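Local coordinates for S-adenosylmethionine dependent methyltransferase (Mesorhizobium loti, PDB 3BKW), which probably transfers methyl groups from S-adenosylmethionine to a substrate not yet identified, at residues A[144-149]-A[232-237]; A[175-180]-A[188-193]; A[210-215]-A[236-241]. All blocks are in the same frame, centred on the assembly; numbering follows the deposited sequence.

Contact 1: A[144-149]-A[232-237]; sequences TEHPIY and DRPMFL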
loop_
_atom_site.group_PDB
_atom_site.type_symbol
_atom_site.label_atom_id
_atom_site.label_comp_id
_atom_site.label_asym_id
_atom_site.label_seq_id
_atom_site.Cartn_x
_atom_site.Cartn_y
_atom_site.Cartn_z
ATOM N N THR A 144 -9.222 -6.332 -5.643
ATOM C CA THR A 144 -8.561 -7.614 -5.839
ATOM C C THR A 144 -8.422 -8.300 -4.484
ATOM O O THR A 144 -8.551 -7.673 -3.445
ATOM C CB THR A 144 -7.127 -7.464 -6.472
ATOM O OG1 THR A 144 -6.349 -6.515 -5.712
ATOM C CG2 THR A 144 -7.199 -6.990 -7.937
ATOM N N GLU A 145 -8.153 -9.595 -4.502
ATOM C CA GLU A 145 -7.778 -10.296 -3.289
ATOM C C GLU A 145 -6.485 -9.677 -2.782
ATOM O O GLU A 145 -5.577 -9.363 -3.548
ATOM C CB GLU A 145 -7.560 -11.788 -3.519
ATOM C CG GLU A 145 -8.858 -12.551 -3.640
ATOM C CD GLU A 145 -8.712 -14.030 -3.860
ATOM O OE1 GLU A 145 -7.630 -14.579 -3.612
ATOM O OE2 GLU A 145 -9.705 -14.627 -4.288
ATOM N N HIS A 146 -6.440 -9.465 -1.480
ATOM C CA HIS A 146 -5.282 -8.840 -0.821
ATOM C C HIS A 146 -4.115 -9.838 -0.796
ATOM O O HIS A 146 -4.352 -11.042 -0.663
ATOM C CB HIS A 146 -5.678 -8.479 0.617
ATOM C CG HIS A 146 -4.736 -7.545 1.298
ATOM N ND1 HIS A 146 -3.509 -7.939 1.789
ATOM C CD2 HIS A 146 -4.866 -6.236 1.617
ATOM C CE1 HIS A 146 -2.910 -6.905 2.350
ATOM N NE2 HIS A 146 -3.712 -5.858 2.260
ATOM N N PRO A 147 -2.858 -9.351 -0.974
ATOM C CA PRO A 147 -1.748 -10.310 -0.876
ATOM C C PRO A 147 -1.619 -11.092 0.458
ATOM O O PRO A 147 -1.112 -12.208 0.466
ATOM C CB PRO A 147 -0.512 -9.442 -1.212
ATOM C CG PRO A 147 -0.941 -8.063 -0.971
ATOM C CD PRO A 147 -2.381 -7.998 -1.313
ATOM N N ILE A 148 -2.079 -10.532 1.582
ATOM C CA ILE A 148 -2.113 -11.280 2.851
ATOM C C ILE A 148 -2.986 -12.534 2.695
ATOM O O ILE A 148 -2.639 -13.599 3.175
ATOM C CB ILE A 148 -2.635 -10.424 4.015
ATOM C CG1 ILE A 148 -1.545 -9.438 4.435
ATOM C CG2 ILE A 148 -3.050 -11.324 5.220
ATOM C CD1 ILE A 148 -2.000 -8.383 5.396
ATOM N N TYR A 149 -4.120 -12.375 2.018
ATOM C CA TYR A 149 -5.036 -13.458 1.748
ATOM C C TYR A 149 -4.486 -14.443 0.707
ATOM O O TYR A 149 -4.663 -15.665 0.859
ATOM C CB TYR A 149 -6.392 -12.876 1.316
ATOM C CG TYR A 149 -7.466 -13.904 1.097
ATOM C CD1 TYR A 149 -8.205 -14.420 2.163
ATOM C CD2 TYR A 149 -7.760 -14.358 -0.189
ATOM C CE1 TYR A 149 -9.208 -15.387 1.951
ATOM C CE2 TYR A 149 -8.741 -15.328 -0.412
ATOM C CZ TYR A 149 -9.477 -15.823 0.661
ATOM O OH TYR A 149 -10.443 -16.787 0.443
ATOM N N ASP A 232 -9.215 -9.360 11.623
ATOM C CA ASP A 232 -7.893 -9.954 11.822
ATOM C C ASP A 232 -6.983 -9.925 10.614
ATOM O O ASP A 232 -5.776 -9.775 10.774
ATOM C CB ASP A 232 -8.019 -11.365 12.388
ATOM C CG ASP A 232 -8.467 -11.353 13.828
ATOM O OD1 ASP A 232 -7.941 -10.543 14.625
ATOM O OD2 ASP A 232 -9.311 -12.179 14.168
ATOM N N ARG A 233 -7.551 -10.082 9.425
ATOM C CA ARG A 233 -6.777 -10.006 8.201
ATOM C C ARG A 233 -7.672 -9.561 7.038
ATOM O O ARG A 233 -8.820 -9.975 6.983
ATOM C CB ARG A 233 -6.103 -11.355 7.898
ATOM C CG ARG A 233 -7.054 -12.511 7.567
ATOM C CD ARG A 233 -7.191 -12.725 6.062
ATOM N NE ARG A 233 -8.136 -13.798 5.801
ATOM C CZ ARG A 233 -9.457 -13.678 5.751
ATOM N NH1 ARG A 233 -10.052 -12.519 5.943
ATOM N NH2 ARG A 233 -10.202 -14.766 5.532
ATOM N N PRO A 234 -7.121 -8.779 6.103
ATOM C CA PRO A 234 -7.917 -8.313 4.981
ATOM C C PRO A 234 -8.042 -9.349 3.871
ATOM O O PRO A 234 -7.045 -9.976 3.493
ATOM C CB PRO A 234 -7.128 -7.106 4.479
ATOM C CG PRO A 234 -5.727 -7.416 4.779
ATOM C CD PRO A 234 -5.743 -8.262 6.033
HETATM N N MSE A 235 -9.254 -9.528 3.356
HETATM C CA MSE A 235 -9.474 -10.368 2.194
HETATM C C MSE A 235 -9.209 -9.585 0.907
HETATM O O MSE A 235 -8.794 -10.186 -0.096
HETATM C CB MSE A 235 -10.899 -10.907 2.145
HETATM C CG MSE A 235 -11.116 -11.928 1.069
HETATM SE SE MSE A 235 -12.824 -12.796 1.255
HETATM C CE MSE A 235 -12.542 -13.620 2.959
ATOM N N PHE A 236 -9.469 -8.270 0.930
ATOM C CA PHE A 236 -9.412 -7.450 -0.283
ATOM C C PHE A 236 -8.564 -6.211 -0.196
ATOM O O PHE A 236 -8.438 -5.598 0.861
ATOM C CB PHE A 236 -10.829 -6.995 -0.672
ATOM C CG PHE A 236 -11.827 -8.106 -0.767
ATOM C CD1 PHE A 236 -11.634 -9.107 -1.709
ATOM C CD2 PHE A 236 -12.960 -8.135 0.040
ATOM C CE1 PHE A 236 -12.557 -10.156 -1.833
ATOM C CE2 PHE A 236 -13.884 -9.176 -0.078
ATOM C CZ PHE A 236 -13.668 -10.187 -1.015
ATOM N N LEU A 237 -7.977 -5.870 -1.341
ATOM C CA LEU A 237 -7.262 -4.623 -1.569
ATOM C C LEU A 237 -8.126 -3.805 -2.531
ATOM O O LEU A 237 -8.506 -4.316 -3.598
ATOM C CB LEU A 237 -5.888 -4.870 -2.196
ATOM C CG LEU A 237 -5.039 -3.619 -2.476
ATOM C CD1 LEU A 237 -4.639 -2.909 -1.155
ATOM C CD2 LEU A 237 -3.793 -3.938 -3.317
HETATM O O HOH W 1 -6.981 -3.733 -5.784
#
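Thr144 and Leu237 form an antiparallel hydrogen-bonded pair, with Thr144 N 3.0 Å from Leu237 O and Leu237 N 2.8 Å from Thr144 O. Glu145 and Phe236 follow as a non-hydrogen-bonded pair. A last bond runs from His146 N to Met235 O, 2.8 Å. A water joins Thr144 OG1 to Leu237 O.

The His146 ring is held on several sides. Pro234 CG sits over the middle of one face, 3.5 Å from the ring centroid, a CH-pi contact. With CG turned anti to the backbone N (chi1 -166°), the ring lies over this proline. In the ring plane, ND1 accepts Ile148 N at 3.0 Å. This is a capping bond at the N-terminal end of helix 147-150. NE2 is hydrogen-bonded to Glu213 OE1. A leucine here would probably leave the Ile148 N-H uncapped and Glu213 without its histidine partner.

Ile148 CD1 packs on Pro234 CD. Met235, present as selenomethionine, lies alongside Tyr149. Its CG is over the ring face, 4.0 Å from the centroid, and SE stands farther off in a Met-aromatic contact. Tyr149 turns an edge to the guanidinium face of Arg233, with Tyr149 CD1 3.7 Å from Arg233 NE and the planes 78° apart. Arg233 also makes a salt bridge to Glu230.

The pairing of strand 138-145 with strand 236-242 is typical of the class I methyltransferase fold, a Rossmann-like sheet with its antiparallel seventh strand inserted between the fifth and sixth.

Contact 2: A[175-180]-A[188-193]; sequences EGPRKT and VKHHRT. With EDO (1,2-ethanediol), chain D; EDO (1,2-ethanediol), chain C.
Arg178 and Lys189 pair antiparallel, with Arg178 N 2.8 Å from Lys189 O. Gly176 and His191 form a second hydrogen-bonded pair, and Pro177 faces His190 between them.

The Arg178 side chain runs beside that of His191. Its CB meets Lys189 CG at 3.9 Å. CG comes 3.8 Å from His191 CB. Beyond it the chain bends at chi2 (-66°), which carries the guanidinium along the histidine. NE turns to Ala151 O. At the tip, NH1 is 3.6 Å from His191 CB. NH2 is 3.4 Å from His191 CD2 and also bonds Val174 O. The guanidinium is tilted 44° to the imidazole, so the two do not stack flat.

At the other end, Glu175 OE2 accepts Thr193 N at 2.8 Å on its anti side. Thr196 OG1 is a second partner of this oxygen. Thr193 is the N-cap of helix 194-203. One ethanediol, probably from the crystallisation liquor, bridges His190 ND1 (2.8 Å to its O2) and His191 O. Another joins Arg192 NE to His190 O.

This two-stranded antiparallel sheet lies against helix 147-150, where Lys189 packs on Tyr149 and His191 on Pro147. Two residues beyond its second strand, helix 194-203 begins.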
loop_
_atom_site.group_PDB
_atom_site.type_symbol
_atom_site.label_atom_id
_atom_site.label_comp_id
_atom_site.label_asym_id
_atom_site.label_seq_id
_atom_site.Cartn_x
_atom_site.Cartn_y
_atom_site.Cartn_z
ATOM N N GLU A 175 6.473 -13.732 -5.274
ATOM C CA GLU A 175 5.366 -13.444 -6.177
ATOM C C GLU A 175 5.246 -14.501 -7.235
ATOM O O GLU A 175 6.231 -15.170 -7.571
ATOM C CB GLU A 175 5.526 -12.055 -6.775
ATOM C CG GLU A 175 5.400 -10.961 -5.725
ATOM C CD GLU A 175 5.574 -9.566 -6.274
ATOM O OE1 GLU A 175 6.364 -9.365 -7.236
ATOM O OE2 GLU A 175 4.925 -8.659 -5.734
ATOM N N GLY A 176 4.033 -14.650 -7.758
ATOM C CA GLY A 176 3.751 -15.626 -8.790
ATOM C C GLY A 176 2.392 -16.272 -8.651
ATOM O O GLY A 176 1.616 -15.935 -7.758
ATOM N N PRO A 177 2.106 -17.234 -9.543
ATOM C CA PRO A 177 0.844 -17.942 -9.513
ATOM C C PRO A 177 0.621 -18.735 -8.232
ATOM O O PRO A 177 1.567 -19.326 -7.705
ATOM C CB PRO A 177 0.953 -18.927 -10.688
ATOM C CG PRO A 177 2.049 -18.493 -11.494
ATOM C CD PRO A 177 2.961 -17.695 -10.655
ATOM N N ARG A 178 -0.618 -18.716 -7.748
ATOM C CA ARG A 178 -1.043 -19.514 -6.612
ATOM C C ARG A 178 -2.171 -20.411 -7.101
ATOM O O ARG A 178 -3.108 -19.943 -7.765
ATOM C CB ARG A 178 -1.536 -18.631 -5.478
ATOM C CG ARG A 178 -0.461 -17.766 -4.830
ATOM C CD ARG A 178 0.551 -18.608 -4.111
ATOM N NE ARG A 178 1.355 -17.849 -3.155
ATOM C CZ ARG A 178 2.462 -17.153 -3.424
ATOM N NH1 ARG A 178 2.921 -17.012 -4.670
ATOM N NH2 ARG A 178 3.091 -16.548 -2.418
ATOM N N LYS A 179 -2.064 -21.696 -6.778
ATOM C CA LYS A 179 -3.058 -22.714 -7.155
ATOM C C LYS A 179 -3.936 -23.115 -5.977
ATOM O O LYS A 179 -4.654 -24.099 -6.041
ATOM C CB LYS A 179 -2.337 -23.922 -7.748
ATOM C CG LYS A 179 -1.570 -23.576 -9.016
ATOM C CD LYS A 179 -1.069 -24.805 -9.728
ATOM C CE LYS A 179 -0.377 -24.449 -11.046
ATOM N NZ LYS A 179 0.033 -25.690 -11.776
ATOM N N THR A 180 -3.968 -22.286 -4.933
ATOM C CA THR A 180 -4.711 -22.602 -3.713
ATOM C C THR A 180 -6.242 -22.609 -3.870
ATOM O O THR A 180 -6.930 -23.207 -3.037
ATOM C CB THR A 180 -4.238 -21.690 -2.569
ATOM O OG1 THR A 180 -4.247 -20.350 -3.040
ATOM C CG2 THR A 180 -2.805 -22.047 -2.160
ATOM N N VAL A 188 -6.444 -19.908 -11.257
ATOM C CA VAL A 188 -5.070 -19.641 -10.813
ATOM C C VAL A 188 -5.058 -18.131 -10.600
ATOM O O VAL A 188 -5.458 -17.388 -11.489
ATOM C CB VAL A 188 -4.015 -20.005 -11.877
ATOM C CG1 VAL A 188 -2.619 -19.581 -11.432
ATOM C CG2 VAL A 188 -4.036 -21.514 -12.180
ATOM N N LYS A 189 -4.642 -17.710 -9.417
ATOM C CA LYS A 189 -4.530 -16.288 -9.075
ATOM C C LYS A 189 -3.072 -15.920 -9.041
ATOM O O LYS A 189 -2.208 -16.795 -8.935
ATOM C CB LYS A 189 -5.241 -15.962 -7.777
ATOM C CG LYS A 189 -4.818 -16.728 -6.531
ATOM C CD LYS A 189 -5.840 -16.443 -5.441
ATOM C CE LYS A 189 -5.678 -17.304 -4.259
ATOM N NZ LYS A 189 -6.847 -17.066 -3.320
ATOM N N HIS A 190 -2.802 -14.626 -9.142
ATOM C CA HIS A 190 -1.444 -14.101 -9.226
ATOM C C HIS A 190 -1.151 -13.252 -8.033
ATOM O O HIS A 190 -1.712 -12.173 -7.858
ATOM C CB HIS A 190 -1.292 -13.349 -10.540
ATOM C CG HIS A 190 -1.469 -14.260 -11.707
ATOM N ND1 HIS A 190 -0.452 -15.052 -12.192
ATOM C CD2 HIS A 190 -2.587 -14.634 -12.370
ATOM C CE1 HIS A 190 -0.918 -15.805 -13.169
ATOM N NE2 HIS A 190 -2.211 -15.569 -13.299
ATOM N N HIS A 191 -0.266 -13.787 -7.190
ATOM C CA HIS A 191 0.131 -13.132 -5.981
ATOM C C HIS A 191 1.129 -12.043 -6.299
ATOM O O HIS A 191 2.188 -12.308 -6.881
ATOM C CB HIS A 191 0.736 -14.111 -4.981
ATOM C CG HIS A 191 1.242 -13.442 -3.751
ATOM N ND1 HIS A 191 0.414 -12.809 -2.843
ATOM C CD2 HIS A 191 2.500 -13.288 -3.286
ATOM C CE1 HIS A 191 1.155 -12.302 -1.873
ATOM N NE2 HIS A 191 2.420 -12.573 -2.119
ATOM N N ARG A 192 0.754 -10.813 -5.944
ATOM C CA ARG A 192 1.595 -9.632 -6.112
ATOM C C ARG A 192 1.406 -8.829 -4.845
ATOM O O ARG A 192 0.262 -8.660 -4.393
ATOM C CB ARG A 192 1.160 -8.796 -7.316
ATOM C CG ARG A 192 1.532 -9.403 -8.666
ATOM C CD ARG A 192 0.996 -8.578 -9.834
ATOM N NE ARG A 192 -0.440 -8.791 -10.081
ATOM C CZ ARG A 192 -0.987 -9.545 -11.052
ATOM N NH1 ARG A 192 -0.252 -10.171 -11.972
ATOM N NH2 ARG A 192 -2.318 -9.606 -11.132
ATOM N N THR A 193 2.502 -8.287 -4.313
ATOM C CA THR A 193 2.436 -7.487 -3.085
ATOM C C THR A 193 1.728 -6.149 -3.381
ATOM O O THR A 193 1.580 -5.757 -4.545
ATOM C CB THR A 193 3.858 -7.217 -2.531
ATOM O OG1 THR A 193 4.569 -6.365 -3.435
ATOM C CG2 THR A 193 4.652 -8.536 -2.287
HETATM C C1 EDO D . 3.027 -12.347 -10.774
HETATM O O1 EDO D . 2.299 -12.578 -9.570
HETATM C C2 EDO D . 2.327 -13.067 -11.920
HETATM O O2 EDO D . 2.224 -14.482 -11.665
HETATM C C1 EDO C . -3.174 -7.296 -8.157
HETATM O O1 EDO C . -1.912 -6.853 -8.699
HETATM C C2 EDO C . -3.015 -8.552 -7.284
HETATM O O2 EDO C . -2.893 -9.739 -8.065
#

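Contact 3: A[210-215]-A[236-241]; sequences HVEEFC and FLLVSA
Leu238 O receives Glu212 N at 2.8 Å and also a CA-H contact from Val211 CA at 3.5 Å. The return bond, Leu238 N to Glu212 O, is 2.8 Å long. His210 and Ser240 repeat this hydrogen-bonded pairing. Phe214 N still reaches Phe236 O at 3.1 Å, and a water links Phe214 O to Phe236 N.

On the face of His210 and Glu212, His210 NE2 donates to Glu212 OE1 at 2.8 Å. Glu212 OE1 uses its anti lone pair and lies close to the imidazole plane. This bond ties two side chains of the same strand. Leu238 CD1 packs against Phe214 CB. The Phe214 and Phe236 side chains run side by side, and CD2 of Phe214 meets the edge of the Phe236 ring at its CD2.

On the other face, Leu237 CD1 touches Val211 CG1 at 3.9 Å and Glu213 CG. Extended beyond CG, the Glu213 chain carries its carboxylate past Leu237 to the second subunit. There OE1 bonds Tyr172 OH and OE2 bonds Gly195 N.

Strand 207-213 is the outermost strand at this end of the sheet within the chain. Here, also part of the subunit interface, is the antiparallel pairing of the sixth and seventh strands, characteristic of the class I methyltransferase fold.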
loop_
_atom_site.group_PDB
_atom_site.type_symbol
_atom_site.label_atom_id
_atom_site.label_comp_id
_atom_site.label_asym_id
_atom_site.label_seq_id
_atom_site.Cartn_x
_atom_site.Cartn_y
_atom_site.Cartn_z
ATOM N N HIS A 210 -6.211 6.567 -3.799
ATOM C CA HIS A 210 -6.704 6.004 -2.533
ATOM C C HIS A 210 -6.408 4.512 -2.506
ATOM O O HIS A 210 -6.545 3.830 -3.514
ATOM C CB HIS A 210 -8.219 6.249 -2.405
ATOM C CG HIS A 210 -8.801 5.893 -1.070
ATOM N ND1 HIS A 210 -8.896 6.795 -0.031
ATOM C CD2 HIS A 210 -9.358 4.744 -0.624
ATOM C CE1 HIS A 210 -9.460 6.200 1.008
ATOM N NE2 HIS A 210 -9.755 4.957 0.672
ATOM N N VAL A 211 -5.951 4.026 -1.358
ATOM C CA VAL A 211 -5.636 2.618 -1.157
ATOM C C VAL A 211 -6.318 2.172 0.143
ATOM O O VAL A 211 -6.112 2.783 1.185
ATOM C CB VAL A 211 -4.115 2.386 -1.065
ATOM C CG1 VAL A 211 -3.798 0.891 -0.841
ATOM C CG2 VAL A 211 -3.410 2.888 -2.316
ATOM N N GLU A 212 -7.101 1.108 0.075
ATOM C CA GLU A 212 -7.817 0.641 1.248
ATOM C C GLU A 212 -7.731 -0.864 1.354
ATOM O O GLU A 212 -8.015 -1.591 0.396
ATOM C CB GLU A 212 -9.241 1.139 1.149
ATOM C CG GLU A 212 -10.068 0.996 2.371
ATOM C CD GLU A 212 -11.335 1.843 2.312
ATOM O OE1 GLU A 212 -11.291 3.038 1.906
ATOM O OE2 GLU A 212 -12.383 1.328 2.720
ATOM N N GLU A 213 -7.271 -1.320 2.520
ATOM C CA GLU A 213 -7.222 -2.749 2.842
ATOM C C GLU A 213 -8.527 -2.880 3.587
ATOM O O GLU A 213 -8.659 -2.405 4.724
ATOM C CB GLU A 213 -5.968 -3.074 3.638
ATOM C CG GLU A 213 -4.735 -2.605 2.885
ATOM C CD GLU A 213 -3.481 -2.711 3.682
ATOM O OE1 GLU A 213 -2.955 -3.824 3.814
ATOM O OE2 GLU A 213 -2.989 -1.671 4.139
ATOM N N PHE A 214 -9.501 -3.504 2.917
ATOM C CA PHE A 214 -10.884 -3.478 3.358
ATOM C C PHE A 214 -11.062 -3.954 4.783
ATOM O O PHE A 214 -10.448 -4.927 5.192
ATOM C CB PHE A 214 -11.840 -4.191 2.381
ATOM C CG PHE A 214 -13.226 -4.417 2.954
ATOM C CD1 PHE A 214 -14.055 -3.334 3.180
ATOM C CD2 PHE A 214 -13.664 -5.690 3.304
ATOM C CE1 PHE A 214 -15.331 -3.510 3.741
ATOM C CE2 PHE A 214 -14.948 -5.876 3.861
ATOM C CZ PHE A 214 -15.768 -4.781 4.076
ATOM N N CYS A 215 -11.853 -3.188 5.530
ATOM C CA CYS A 215 -12.243 -3.512 6.887
ATOM C C CYS A 215 -13.728 -3.208 7.026
ATOM O O CYS A 215 -14.151 -2.054 6.796
ATOM C CB CYS A 215 -11.458 -2.676 7.889
ATOM S SG CYS A 215 -11.890 -3.083 9.595
ATOM N N PHE A 236 -9.469 -8.270 0.930
ATOM C CA PHE A 236 -9.412 -7.450 -0.283
ATOM C C PHE A 236 -8.564 -6.211 -0.196
ATOM O O PHE A 236 -8.438 -5.598 0.861
ATOM C CB PHE A 236 -10.829 -6.995 -0.672
ATOM C CG PHE A 236 -11.827 -8.106 -0.767
ATOM C CD1 PHE A 236 -11.634 -9.107 -1.709
ATOM C CD2 PHE A 236 -12.960 -8.135 0.040
ATOM C CE1 PHE A 236 -12.557 -10.156 -1.833
ATOM C CE2 PHE A 236 -13.884 -9.176 -0.078
ATOM C CZ PHE A 236 -13.668 -10.187 -1.015
ATOM N N LEU A 237 -7.977 -5.870 -1.341
ATOM C CA LEU A 237 -7.262 -4.623 -1.569
ATOM C C LEU A 237 -8.126 -3.805 -2.531
ATOM O O LEU A 237 -8.506 -4.316 -3.598
ATOM C CB LEU A 237 -5.888 -4.870 -2.196
ATOM C CG LEU A 237 -5.039 -3.619 -2.476
ATOM C CD1 LEU A 237 -4.639 -2.909 -1.155
ATOM C CD2 LEU A 237 -3.793 -3.938 -3.317
ATOM N N LEU A 238 -8.413 -2.568 -2.153
ATOM C CA LEU A 238 -9.209 -1.635 -2.955
ATOM C C LEU A 238 -8.282 -0.494 -3.372
ATOM O O LEU A 238 -7.607 0.108 -2.516
ATOM C CB LEU A 238 -10.393 -1.112 -2.159
ATOM C CG LEU A 238 -11.213 -2.138 -1.375
ATOM C CD1 LEU A 238 -12.381 -1.413 -0.654
ATOM C CD2 LEU A 238 -11.757 -3.275 -2.196
ATOM N N VAL A 239 -8.229 -0.186 -4.664
ATOM C CA VAL A 239 -7.370 0.899 -5.154
ATOM C C VAL A 239 -8.103 1.811 -6.144
ATOM O O VAL A 239 -8.877 1.321 -6.976
ATOM C CB VAL A 239 -6.105 0.352 -5.903
ATOM C CG1 VAL A 239 -5.189 1.500 -6.358
ATOM C CG2 VAL A 239 -5.311 -0.637 -5.056
ATOM N N SER A 240 -7.881 3.122 -5.999
ATOM C CA SER A 240 -8.343 4.161 -6.929
ATOM C C SER A 240 -7.099 4.860 -7.466
ATOM O O SER A 240 -6.242 5.261 -6.675
ATOM C CB SER A 240 -9.207 5.194 -6.219
ATOM O OG SER A 240 -9.538 6.260 -7.103
ATOM N N ALA A 241 -7.007 5.003 -8.780
ATOM C CA ALA A 241 -5.884 5.664 -9.442
ATOM C C ALA A 241 -6.449 6.618 -10.475
ATOM O O ALA A 241 -7.537 6.378 -11.018
ATOM C CB ALA A 241 -4.983 4.658 -10.088
HETATM O O HOH W 2 -10.562 -6.819 3.367
#

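In the fold
The chain first lays down the parallel part of the large sheet, ending in strand 138-145. Contact 1 opens there and closes 83 residues later on 232-237. Contact 2 is nested inside that loop and closes a short loop of its own, with helix 182-185 between its strands. It reaches contact 1 through the salt bridge of Lys189 with Glu145. Contact 3 opens after contact 2 has closed, at strand 207-213. It ends on the same strand 236-242 as contact 1 and shares Phe236 and Leu237 with it. Strand 236-242 thus lies between 138-145 and 207-213. Contacts 2 and 3 do not touch.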